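6-phosphogluconolactonase (Shewanella baltica, PDB 3NWP) probably hydrolyses 6-phosphogluconolactone to 6-phosphogluconate, the second step of the oxidative pentose phosphate pathway. Local coordinates at residues 19-24 / 190-195; 114-119 / 174-179; 144-149 / 216-221. All blocks are in the same frame, centred on the assembly; numbering follows the deposited sequence. Where two conformers were deposited one is given.

Overall arrangement
Helix 14-36, near the N terminus, supplies the first half of contact 1. The chain returns to it at strand 189-194, closing a loop of 165 residues. Contact 2 is nested inside that loop. It sets helix 112-122 against strand 175-178 at another part of the same sheet, on the opposite side of the chain's centre. Contact 3 starts at loop 144-149, between the two halves of contact 2. It ties that loop, between strand 132-135 and helix 153-158, to helix 217-220, beyond both other loops, and so crosses contacts 1 and 2. It touches both: L191 packs on I216 and L220, and T177 and L178 meet loop 144-149. Contacts 1 and 2 do not touch.

Contact 1: residues 19-24 / 190-195; sequences QQLASK and YLHLVG
Helix 14-36 packs on the parallel part of the sheet, the helix-on-sheet layering of a Rossmann-like alpha/beta fold, and L21 makes most of this contact with Y190 and H192. The short segments run nearly antiparallel, at 162°, with their axes 11.4 Å apart. Y190 and H192 point to the helix from alternate positions of strand 189-194. L191, between them, faces the other way.

L21 has CG anti to the backbone N (chi1 -177°), and its two methyls divide between two rings. CD1 lies over one face of the Y190 phenol, 3.8 Å from the ring centroid and displaced toward the CG-CD1 bond. Its nearest atom there is Y190 CD1, 3.5 Å away. CD2 sits over a face of the H192 imidazole, 4.2 Å from the centroid. Both are CH-pi contacts. L52 of helix 50-58 and F230 of strand 227-232 also touch L21, so the leucine is buried on several sides.

The Y190 ring slides past L21 and carries its hydroxyl on to the helix, where OH hydrogen-bonds Q28 OE1. With a leucine here, Q28 would probably lose this partner, and the CD1 methyl of L21 its aromatic face. Next to that hydroxyl the K24 side chain starts out toward the strand and then bends away at chi2. Its CB rests 3.6 Å from Y190 OH.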
ATOM      1  N   GLN A  19      -5.591  -9.428  13.693  0.60 17.26           N
ATOM      2  CA  GLN A  19      -4.746 -10.349  14.383  0.60 20.39           C
ATOM      3  C   GLN A  19      -4.135 -11.278  13.361  0.60 17.78           C
ATOM      4  O   GLN A  19      -2.911 -11.472  13.351  0.60 19.07           O
ATOM      5  CB  GLN A  19      -5.489 -11.108  15.467  0.60 24.95           C
ATOM      6  CG  GLN A  19      -5.787 -10.207  16.658  0.60 32.78           C
ATOM      7  CD  GLN A  19      -6.651 -10.882  17.702  0.60 38.10           C
ATOM      8  OE1 GLN A  19      -6.345 -11.978  18.154  0.60 41.86           O
ATOM      9  NE2 GLN A  19      -7.732 -10.220  18.093  0.60 42.18           N
ATOM     10  N   GLN A  20      -4.964 -11.828  12.469  0.60 17.12           N
ATOM     11  CA  GLN A  20      -4.458 -12.803  11.504  0.60 15.78           C
ATOM     12  C   GLN A  20      -3.516 -12.125  10.502  0.60 14.13           C
ATOM     13  O   GLN A  20      -2.450 -12.666  10.200  0.60 15.32           O
ATOM     14  CB  GLN A  20      -5.611 -13.464  10.726  0.60 16.13           C
ATOM     15  CG  GLN A  20      -5.180 -14.556   9.707  0.60 21.87           C
ATOM     16  CD  GLN A  20      -4.653 -15.877  10.325  0.60 22.84           C
ATOM     17  OE1 GLN A  20      -4.612 -16.043  11.540  0.60 38.78           O
ATOM     18  NE2 GLN A  20      -4.249 -16.791   9.475  0.60 41.56           N
ATOM     19  N   LEU A  21      -3.935 -11.005   9.955  1.00 14.57           N
ATOM     20  CA  LEU A  21      -3.160 -10.258   8.943  1.00 13.39           C
ATOM     21  C   LEU A  21      -1.800  -9.843   9.506  1.00 15.07           C
ATOM     22  O   LEU A  21      -0.748 -10.009   8.833  1.00 14.74           O
ATOM     23  CB  LEU A  21      -3.940  -9.057   8.445  1.00 14.83           C
ATOM     24  CG  LEU A  21      -3.322  -8.199   7.345  1.00 14.92           C
ATOM     25  CD1 LEU A  21      -2.861  -9.073   6.125  1.00 15.37           C
ATOM     26  CD2 LEU A  21      -4.305  -7.094   6.882  1.00 14.37           C
ATOM     27  N   ALA A  22      -1.776  -9.376  10.747  1.00 14.79           N
ATOM     28  CA  ALA A  22      -0.486  -9.032  11.368  1.00 15.11           C
ATOM     29  C   ALA A  22       0.421 -10.241  11.448  1.00 16.30           C
ATOM     30  O   ALA A  22       1.645 -10.145  11.192  1.00 16.06           O
ATOM     31  CB  ALA A  22      -0.719  -8.389  12.774  1.00 15.14           C
ATOM     32  N   SER A  23      -0.117 -11.385  11.870  0.70 14.57           N
ATOM     33  CA  SER A  23       0.696 -12.601  11.924  0.70 16.35           C
ATOM     34  C   SER A  23       1.223 -13.028  10.559  0.70 16.92           C
ATOM     35  O   SER A  23       2.388 -13.411  10.444  0.70 17.36           O
ATOM     36  CB  SER A  23      -0.102 -13.749  12.566  0.70 18.80           C
ATOM     37  OG  SER A  23      -0.420 -13.423  13.889  0.70 20.60           O
ATOM     38  N   LYS A  24       0.383 -13.005   9.514  1.00 15.52           N
ATOM     39  CA  LYS A  24       0.815 -13.373   8.168  1.00 15.31           C
ATOM     40  C   LYS A  24       1.917 -12.430   7.670  1.00 15.60           C
ATOM     41  O   LYS A  24       2.912 -12.885   7.110  1.00 15.91           O
ATOM     42  CB  LYS A  24      -0.343 -13.408   7.183  1.00 17.65           C
ATOM     43  CG  LYS A  24      -1.380 -14.475   7.430  1.00 22.23           C
ATOM     44  CD  LYS A  24      -0.788 -15.848   7.320  1.00 27.67           C
ATOM     45  CE  LYS A  24      -1.917 -16.926   7.406  1.00 38.03           C
ATOM     46  NZ  LYS A  24      -1.343 -18.237   6.993  1.00 38.87           N
ATOM     47  N   TYR A 190      -1.558  -7.739  -0.020  1.00 12.60           N
ATOM     48  CA  TYR A 190      -2.776  -7.857   0.793  1.00 13.21           C
ATOM     49  C   TYR A 190      -3.664  -6.686   0.506  1.00 14.06           C
ATOM     50  O   TYR A 190      -3.143  -5.573   0.374  1.00 14.94           O
ATOM     51  CB  TYR A 190      -2.424  -7.864   2.276  1.00 13.17           C
ATOM     52  CG  TYR A 190      -1.680  -9.093   2.683  1.00 12.41           C
ATOM     53  CD1 TYR A 190      -2.338 -10.287   2.851  1.00 14.97           C
ATOM     54  CD2 TYR A 190      -0.311  -9.083   2.908  1.00 13.52           C
ATOM     55  CE1 TYR A 190      -1.632 -11.456   3.149  1.00 16.43           C
ATOM     56  CE2 TYR A 190       0.391 -10.219   3.281  1.00 13.20           C
ATOM     57  CZ  TYR A 190      -0.295 -11.414   3.418  1.00 15.16           C
ATOM     58  OH  TYR A 190       0.400 -12.573   3.739  1.00 17.08           O
ATOM     59  N   LEU A 191      -4.952  -6.909   0.290  1.00 12.52           N
ATOM     60  CA  LEU A 191      -5.908  -5.834   0.200  1.00 12.30           C
ATOM     61  C   LEU A 191      -6.788  -5.883   1.445  1.00 13.12           C
ATOM     62  O   LEU A 191      -7.501  -6.878   1.652  1.00 13.53           O
ATOM     63  CB  LEU A 191      -6.773  -5.999  -1.045  1.00 12.85           C
ATOM     64  CG  LEU A 191      -7.823  -4.940  -1.264  1.00 13.89           C
ATOM     65  CD1 LEU A 191      -7.206  -3.501  -1.373  1.00 13.32           C
ATOM     66  CD2 LEU A 191      -8.661  -5.252  -2.513  1.00 15.51           C
ATOM     67  N   HIS A 192      -6.746  -4.841   2.285  1.00 12.90           N
ATOM     68  CA  HIS A 192      -7.374  -4.786   3.590  1.00 12.94           C
ATOM     69  C   HIS A 192      -8.600  -3.922   3.444  1.00 14.74           C
ATOM     70  O   HIS A 192      -8.500  -2.687   3.239  1.00 15.06           O
ATOM     71  CB  HIS A 192      -6.373  -4.224   4.557  1.00 13.76           C
ATOM     72  CG  HIS A 192      -6.864  -4.078   5.958  1.00 14.72           C
ATOM     73  ND1 HIS A 192      -6.063  -3.519   6.947  1.00 17.51           N
ATOM     74  CD2 HIS A 192      -8.003  -4.481   6.566  1.00 16.40           C
ATOM     75  CE1 HIS A 192      -6.745  -3.532   8.082  1.00 20.70           C
ATOM     76  NE2 HIS A 192      -7.915  -4.115   7.887  1.00 18.13           N
ATOM     77  N   LEU A 193      -9.764  -4.547   3.576  1.00 14.40           N
ATOM     78  CA  LEU A 193     -11.041  -3.874   3.442  1.00 14.67           C
ATOM     79  C   LEU A 193     -11.920  -4.068   4.688  1.00 15.41           C
ATOM     80  O   LEU A 193     -11.912  -5.138   5.302  1.00 14.58           O
ATOM     81  CB  LEU A 193     -11.830  -4.457   2.259  1.00 14.43           C
ATOM     82  CG  LEU A 193     -11.156  -4.523   0.909  1.00 14.85           C
ATOM     83  CD1 LEU A 193     -12.082  -5.204  -0.115  1.00 17.05           C
ATOM     84  CD2 LEU A 193     -10.791  -3.090   0.470  1.00 16.05           C
ATOM     85  N   VAL A 194     -12.693  -3.042   5.073  1.00 15.61           N
ATOM     86  CA  VAL A 194     -13.643  -3.138   6.160  1.00 15.95           C
ATOM     87  C   VAL A 194     -14.988  -2.536   5.752  1.00 15.89           C
ATOM     88  O   VAL A 194     -15.021  -1.400   5.234  1.00 17.71           O
ATOM     89  CB  VAL A 194     -13.111  -2.476   7.458  1.00 17.86           C
ATOM     90  CG1 VAL A 194     -14.175  -2.504   8.614  1.00 19.61           C
ATOM     91  CG2 VAL A 194     -11.819  -3.166   7.887  1.00 20.92           C
ATOM     92  N   GLY A 195     -16.058  -3.255   6.082  1.00 18.44           N
ATOM     93  CA  GLY A 195     -17.431  -2.729   5.993  1.00 16.94           C
ATOM     94  C   GLY A 195     -18.204  -3.131   4.776  1.00 19.01           C
ATOM     95  O   GLY A 195     -17.632  -3.535   3.763  1.00 17.09           O
TER

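Contact 2: residues 114-119 / 174-179; sequences AGADMA and GRITLS
The CA atoms of A116 and I176 are 6.8 Å apart, the closest backbone approach between helix segment 114-119 and strand segment 174-179. The helix is kinked here, since the N atoms of D117 and M118 make no bond to the preceding turn. A119 N still bonds to G115 O.

One side chain spans the gap. I176 sends CG1 toward the helix, anti to its backbone N (chi1 -176°). It was modelled in two conformers, and the one given has a chi2 of 149°, well away from a staggered value. In that conformer I176 CD1 lies between A116 and A119, 3.9 Å from A116 CA and 4.3 Å from A116 CB. Its approach to A119 CB is closer than usual for two carbons, and that tightness is doubtful. The two alanines let the helix come near the strand, and the contact is purely apolar.

T177 turns to the other side of the strand. Its OG1 donates to L178 O at 3.0 Å, tilted 25° from the carbonyl plane, and accepts from the backbone N of S145. Just beyond the strand S179 is the N-cap of helix 180-184, with OG bonded to A182 N.

Strand 175-178 runs antiparallel to both its neighbours, 66-74 and 163-166. I176 bonds through its backbone to E73 of the first, and A119 also touches C163 of the second. Helix 112-122 thus covers this part of the sheet.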
ATOM      1  N   ALA A 114       7.729  18.042  -8.781  1.00 20.17           N
ATOM      2  CA  ALA A 114       9.135  18.410  -8.601  1.00 21.84           C
ATOM      3  C   ALA A 114       9.882  17.461  -7.698  1.00 21.53           C
ATOM      4  O   ALA A 114      11.079  17.275  -7.868  1.00 22.17           O
ATOM      5  CB  ALA A 114       9.260  19.839  -8.068  1.00 21.96           C
ATOM      6  N   GLY A 115       9.185  16.838  -6.734  1.00 19.99           N
ATOM      7  CA  GLY A 115       9.831  15.921  -5.790  1.00 20.39           C
ATOM      8  C   GLY A 115       9.899  14.442  -6.179  1.00 17.20           C
ATOM      9  O   GLY A 115      10.604  13.645  -5.545  1.00 19.91           O
ATOM     10  N   ALA A 116       9.226  14.076  -7.261  1.00 17.43           N
ATOM     11  CA  ALA A 116       9.077  12.657  -7.602  1.00 18.28           C
ATOM     12  C   ALA A 116      10.388  11.963  -7.885  1.00 20.07           C
ATOM     13  O   ALA A 116      10.592  10.814  -7.500  1.00 20.54           O
ATOM     14  CB  ALA A 116       8.103  12.477  -8.748  1.00 18.37           C
ATOM     15  N   ASP A 117      11.303  12.648  -8.595  1.00 19.00           N
ATOM     16  CA  ASP A 117      12.512  12.013  -8.990  1.00 19.53           C
ATOM     17  C   ASP A 117      13.405  11.701  -7.771  1.00 20.57           C
ATOM     18  O   ASP A 117      13.984  10.621  -7.683  1.00 21.91           O
ATOM     19  CB  ASP A 117      13.285  12.890  -9.960  1.00 20.42           C
ATOM     20  CG  ASP A 117      14.300  12.090 -10.773  1.00 26.57           C
ATOM     21  OD1 ASP A 117      13.912  11.123 -11.474  1.00 28.54           O
ATOM     22  OD2 ASP A 117      15.480  12.437 -10.661  1.00 35.79           O
HETATM   23  N   MSE A 118      13.455  12.642  -6.828  1.00 21.17           N
HETATM   24  CA  MSE A 118      14.199  12.470  -5.580  1.00 20.89           C
HETATM   25  C   MSE A 118      13.576  11.334  -4.758  1.00 20.84           C
HETATM   26  O   MSE A 118      14.283  10.523  -4.157  1.00 22.46           O
HETATM   27  CB  MSE A 118      14.207  13.763  -4.772  1.00 23.30           C
HETATM   28  CG  MSE A 118      14.698  13.624  -3.339  1.00 26.63           C
HETATM   29 SE   MSE A 118      14.925  15.308  -2.444  0.75 24.71          SE
HETATM   30  CE  MSE A 118      16.502  15.883  -3.409  1.00 45.50           C
ATOM     31  N   ALA A 119      12.243  11.310  -4.715  1.00 19.63           N
ATOM     32  CA  ALA A 119      11.550  10.209  -4.035  1.00 19.68           C
ATOM     33  C   ALA A 119      11.921   8.855  -4.669  1.00 20.41           C
ATOM     34  O   ALA A 119      12.222   7.917  -3.925  1.00 23.32           O
ATOM     35  CB  ALA A 119      10.007  10.436  -4.014  1.00 19.76           C
ATOM     36  N   GLY A 174      -2.246  17.220  -3.824  1.00 19.22           N
ATOM     37  CA  GLY A 174      -1.320  16.590  -4.761  1.00 17.11           C
ATOM     38  C   GLY A 174      -0.829  15.293  -4.128  1.00 17.65           C
ATOM     39  O   GLY A 174      -0.666  15.230  -2.926  1.00 17.65           O
ATOM     40  N   ARG A 175      -0.479  14.313  -4.968  1.00 17.48           N
ATOM     41  CA  ARG A 175      -0.072  13.001  -4.496  1.00 17.21           C
ATOM     42  C   ARG A 175       1.217  12.561  -5.161  1.00 17.77           C
ATOM     43  O   ARG A 175       1.505  12.899  -6.322  1.00 17.87           O
ATOM     44  CB  ARG A 175      -1.137  11.924  -4.813  1.00 17.02           C
ATOM     45  CG  ARG A 175      -2.581  12.286  -4.438  1.00 17.02           C
ATOM     46  CD  ARG A 175      -2.687  12.506  -2.980  1.00 18.84           C
ATOM     47  NE  ARG A 175      -4.052  12.767  -2.533  1.00 18.52           N
ATOM     48  CZ  ARG A 175      -4.887  11.830  -2.040  1.00 19.75           C
ATOM     49  NH1 ARG A 175      -4.508  10.548  -1.992  1.00 18.56           N
ATOM     50  NH2 ARG A 175      -6.096  12.181  -1.600  1.00 21.01           N
ATOM     51  N   ILE A 176       1.966  11.772  -4.412  0.50 14.47           N
ATOM     52  CA  ILE A 176       2.987  10.925  -4.996  0.50 14.24           C
ATOM     53  C   ILE A 176       2.473   9.506  -4.793  0.50 13.82           C
ATOM     54  O   ILE A 176       1.820   9.198  -3.794  0.50 14.16           O
ATOM     55  CB  ILE A 176       4.327  11.196  -4.330  0.50 15.50           C
ATOM     56  CG1 ILE A 176       5.442  10.406  -4.961  0.50 18.12           C
ATOM     57  CG2 ILE A 176       4.275  10.956  -2.836  0.50 21.31           C
ATOM     58  CD1 ILE A 176       6.760  11.178  -4.880  0.50 16.18           C
ATOM     59  N   THR A 177       2.746   8.666  -5.761  1.00 15.35           N
ATOM     60  CA  THR A 177       2.341   7.266  -5.666  1.00 15.43           C
ATOM     61  C   THR A 177       3.439   6.367  -6.159  1.00 15.05           C
ATOM     62  O   THR A 177       4.089   6.640  -7.179  1.00 16.12           O
ATOM     63  CB  THR A 177       1.045   7.042  -6.466  1.00 15.03           C
ATOM     64  OG1 THR A 177       0.492   5.731  -6.150  1.00 15.34           O
ATOM     65  CG2 THR A 177       1.231   7.130  -7.983  1.00 16.30           C
ATOM     66  N   LEU A 178       3.539   5.193  -5.564  1.00 14.34           N
ATOM     67  CA  LEU A 178       4.285   4.137  -6.226  1.00 12.77           C
ATOM     68  C   LEU A 178       3.540   3.770  -7.498  1.00 15.09           C
ATOM     69  O   LEU A 178       2.335   3.810  -7.586  1.00 14.82           O
ATOM     70  CB  LEU A 178       4.505   2.912  -5.303  1.00 14.57           C
ATOM     71  CG  LEU A 178       5.294   3.109  -4.024  1.00 17.91           C
ATOM     72  CD1 LEU A 178       5.676   1.722  -3.370  1.00 17.34           C
ATOM     73  CD2 LEU A 178       6.515   4.002  -4.171  1.00 21.31           C
ATOM     74  N   SER A 179       4.291   3.363  -8.510  1.00 14.89           N
ATOM     75  CA  SER A 179       3.757   2.966  -9.787  1.00 14.43           C
ATOM     76  C   SER A 179       3.209   1.547  -9.764  1.00 13.22           C
ATOM     77  O   SER A 179       3.527   0.778  -8.883  1.00 14.58           O
ATOM     78  CB  SER A 179       4.835   3.023 -10.864  1.00 15.18           C
ATOM     79  OG  SER A 179       5.926   2.177 -10.537  1.00 16.87           O
TER

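Contact 3: residues 144-149 / 216-221; sequences CSWFPC and IRAVLA
W146 reaches from loop 144-149 to A218 and V219 with the six-membered end of its indole. Its CG is anti to the carbonyl carbon (chi1 -51°), and a chi2 of -12° turns the benzo ring toward helix 217-220. CZ3 is the atom that meets both partners. It lies 3.9 Å from V219 CG2 and 4.1 Å from A218 CB. W146 CH2 touches V219 CG2 as well, at 4.0 Å. Both methyls approach the indole obliquely.

V219 has CG1 anti to the backbone N (chi1 170°). This leaves CG2 beside that N, and CG2 is the branch that meets the tryptophan. The two side chains cross at about a right angle. I216 O accepts from both V219 N and L220 N at the start of this turn.

Within its own loop C144 covers one face of the indole, its CB 3.7 Å above the plane near the rim. At the pyrrole end W146 NE1 hydrogen-bonds L178 O. This bond would fix the rotation of the ring and satisfies its one polar atom in a buried place. I183 of helix 180-184 and L153, A156 and L157 of helix 153-158 pack round the same side chain.

Loop 144-149 follows a turn rich in Gly, Asp and His after strand 132-135. In related 6-phosphogluconolactonases that turn helps to form the active site, and the same role is probable here.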
ATOM      1  N   CYS A 144      -3.593   2.844  -3.949  1.00 14.37           N
ATOM      2  CA  CYS A 144      -2.428   3.778  -3.929  1.00 15.93           C
ATOM      3  C   CYS A 144      -2.970   5.184  -4.142  1.00 15.97           C
ATOM      4  O   CYS A 144      -3.969   5.565  -3.500  1.00 17.67           O
ATOM      5  CB  CYS A 144      -1.343   3.366  -4.914  1.00 15.68           C
ATOM      6  SG  CYS A 144      -0.725   1.674  -4.609  1.00 17.64           S
ATOM      7  N   SER A 145      -2.313   6.018  -4.980  1.00 16.68           N
ATOM      8  CA  SER A 145      -2.946   7.237  -5.489  1.00 15.05           C
ATOM      9  C   SER A 145      -3.166   7.123  -6.997  1.00 15.42           C
ATOM     10  O   SER A 145      -2.955   8.090  -7.763  1.00 17.56           O
ATOM     11  CB  SER A 145      -2.224   8.551  -5.056  1.00 16.00           C
ATOM     12  OG  SER A 145      -2.564   8.891  -3.715  1.00 17.69           O
ATOM     13  N   TRP A 146      -3.610   5.943  -7.423  1.00 15.59           N
ATOM     14  CA  TRP A 146      -4.039   5.665  -8.786  1.00 14.77           C
ATOM     15  C   TRP A 146      -5.503   5.990  -8.867  1.00 17.48           C
ATOM     16  O   TRP A 146      -6.360   5.186  -8.521  1.00 19.48           O
ATOM     17  CB  TRP A 146      -3.831   4.187  -9.195  1.00 15.95           C
ATOM     18  CG  TRP A 146      -2.483   3.574  -8.977  1.00 15.16           C
ATOM     19  CD1 TRP A 146      -1.271   4.194  -8.660  1.00 16.08           C
ATOM     20  CD2 TRP A 146      -2.218   2.169  -8.979  1.00 13.68           C
ATOM     21  NE1 TRP A 146      -0.291   3.242  -8.492  1.00 15.55           N
ATOM     22  CE2 TRP A 146      -0.859   1.989  -8.638  1.00 14.90           C
ATOM     23  CE3 TRP A 146      -3.014   1.041  -9.191  1.00 15.54           C
ATOM     24  CZ2 TRP A 146      -0.286   0.729  -8.557  1.00 15.44           C
ATOM     25  CZ3 TRP A 146      -2.417  -0.222  -9.093  1.00 15.86           C
ATOM     26  CH2 TRP A 146      -1.088  -0.354  -8.751  1.00 15.66           C
ATOM     27  N   PHE A 147      -5.815   7.225  -9.239  1.00 18.12           N
ATOM     28  CA  PHE A 147      -7.165   7.708  -9.184  1.00 17.10           C
ATOM     29  C   PHE A 147      -7.771   7.770 -10.588  1.00 18.82           C
ATOM     30  O   PHE A 147      -7.124   8.309 -11.505  1.00 20.34           O
ATOM     31  CB  PHE A 147      -7.207   9.112  -8.602  1.00 20.07           C
ATOM     32  CG  PHE A 147      -7.161   9.167  -7.111  1.00 17.92           C
ATOM     33  CD1 PHE A 147      -8.324   9.084  -6.373  1.00 20.38           C
ATOM     34  CD2 PHE A 147      -5.952   9.334  -6.441  1.00 19.85           C
ATOM     35  CE1 PHE A 147      -8.287   9.160  -4.998  1.00 17.41           C
ATOM     36  CE2 PHE A 147      -5.915   9.359  -5.074  1.00 20.32           C
ATOM     37  CZ  PHE A 147      -7.085   9.289  -4.345  1.00 18.60           C
ATOM     38  N   PRO A 148      -8.989   7.310 -10.730  1.00 20.23           N
ATOM     39  CA  PRO A 148      -9.631   7.372 -12.046  1.00 22.02           C
ATOM     40  C   PRO A 148      -9.982   8.814 -12.480  1.00 23.67           C
ATOM     41  O   PRO A 148     -10.141   9.072 -13.656  1.00 26.03           O
ATOM     42  CB  PRO A 148     -10.864   6.504 -11.872  1.00 26.53           C
ATOM     43  CG  PRO A 148     -11.172   6.464 -10.435  1.00 24.76           C
ATOM     44  CD  PRO A 148      -9.852   6.661  -9.717  1.00 20.91           C
ATOM     45  N   CYS A 149      -9.999   9.730 -11.534  1.00 21.81           N
ATOM     46  CA  CYS A 149     -10.272  11.126 -11.831  1.00 24.30           C
ATOM     47  C   CYS A 149      -9.010  11.937 -12.135  1.00 25.43           C
ATOM     48  O   CYS A 149      -9.099  13.161 -12.216  1.00 27.04           O
ATOM     49  CB  CYS A 149     -10.988  11.721 -10.613  1.00 23.37           C
ATOM     50  SG  CYS A 149      -9.974  11.687  -9.111  1.00 23.82           S
ATOM     51  N   ILE A 216      -7.914  -0.338  -8.809  1.00 16.10           N
ATOM     52  CA  ILE A 216      -7.695  -1.547  -8.024  1.00 15.23           C
ATOM     53  C   ILE A 216      -7.685  -2.805  -8.932  1.00 15.60           C
ATOM     54  O   ILE A 216      -7.027  -3.783  -8.658  1.00 15.45           O
ATOM     55  CB  ILE A 216      -8.693  -1.645  -6.861  1.00 16.90           C
ATOM     56  CG1 ILE A 216      -8.365  -2.838  -5.950  1.00 15.91           C
ATOM     57  CG2 ILE A 216     -10.138  -1.878  -7.383  1.00 17.23           C
ATOM     58  CD1 ILE A 216      -6.958  -2.773  -5.251  1.00 16.40           C
ATOM     59  N   ARG A 217      -8.448  -2.751 -10.048  1.00 15.27           N
ATOM     60  CA  ARG A 217      -8.418  -3.864 -10.960  1.00 15.81           C
ATOM     61  C   ARG A 217      -7.070  -4.216 -11.533  1.00 15.99           C
ATOM     62  O   ARG A 217      -6.845  -5.351 -11.932  1.00 16.85           O
ATOM     63  CB  ARG A 217      -9.434  -3.603 -12.123  1.00 16.17           C
ATOM     64  CG  ARG A 217     -10.880  -3.538 -11.644  1.00 19.24           C
ATOM     65  CD  ARG A 217     -11.803  -2.919 -12.694  1.00 17.99           C
ATOM     66  NE  ARG A 217     -13.203  -3.065 -12.342  1.00 19.90           N
ATOM     67  CZ  ARG A 217     -14.195  -2.337 -12.863  1.00 20.13           C
ATOM     68  NH1 ARG A 217     -13.907  -1.332 -13.702  1.00 21.09           N
ATOM     69  NH2 ARG A 217     -15.473  -2.569 -12.521  1.00 20.52           N
ATOM     70  N   ALA A 218      -6.146  -3.239 -11.613  1.00 15.86           N
ATOM     71  CA  ALA A 218      -4.807  -3.547 -12.091  1.00 16.21           C
ATOM     72  C   ALA A 218      -4.076  -4.546 -11.206  1.00 16.89           C
ATOM     73  O   ALA A 218      -3.270  -5.337 -11.688  1.00 18.69           O
ATOM     74  CB  ALA A 218      -3.969  -2.256 -12.268  1.00 17.69           C
ATOM     75  N   VAL A 219      -4.428  -4.540  -9.919  1.00 16.73           N
ATOM     76  CA  VAL A 219      -3.939  -5.503  -8.936  1.00 15.14           C
ATOM     77  C   VAL A 219      -4.772  -6.802  -8.937  1.00 15.15           C
ATOM     78  O   VAL A 219      -4.220  -7.894  -8.972  1.00 16.39           O
ATOM     79  CB  VAL A 219      -3.944  -4.873  -7.534  1.00 15.42           C
ATOM     80  CG1 VAL A 219      -3.678  -5.907  -6.449  1.00 19.09           C
ATOM     81  CG2 VAL A 219      -2.882  -3.734  -7.466  1.00 17.11           C
ATOM     82  N   LEU A 220      -6.089  -6.645  -9.027  1.00 15.97           N
ATOM     83  CA  LEU A 220      -6.993  -7.833  -8.937  1.00 16.20           C
ATOM     84  C   LEU A 220      -6.998  -8.694 -10.167  1.00 18.65           C
ATOM     85  O   LEU A 220      -7.228  -9.901 -10.051  1.00 18.55           O
ATOM     86  CB  LEU A 220      -8.411  -7.407  -8.645  1.00 16.48           C
ATOM     87  CG  LEU A 220      -8.636  -6.615  -7.343  1.00 16.87           C
ATOM     88  CD1 LEU A 220     -10.094  -6.217  -7.112  1.00 20.02           C
ATOM     89  CD2 LEU A 220      -8.048  -7.362  -6.098  1.00 19.06           C
ATOM     90  N   ALA A 221      -6.749  -8.099 -11.330  1.00 17.74           N
ATOM     91  CA  ALA A 221      -6.925  -8.816 -12.596  1.00 19.41           C
ATOM     92  C   ALA A 221      -5.709  -9.605 -12.994  1.00 22.07           C
ATOM     93  O   ALA A 221      -5.817 -10.545 -13.809  1.00 28.66           O
ATOM     94  CB  ALA A 221      -7.352  -7.859 -13.694  1.00 19.35           C
TER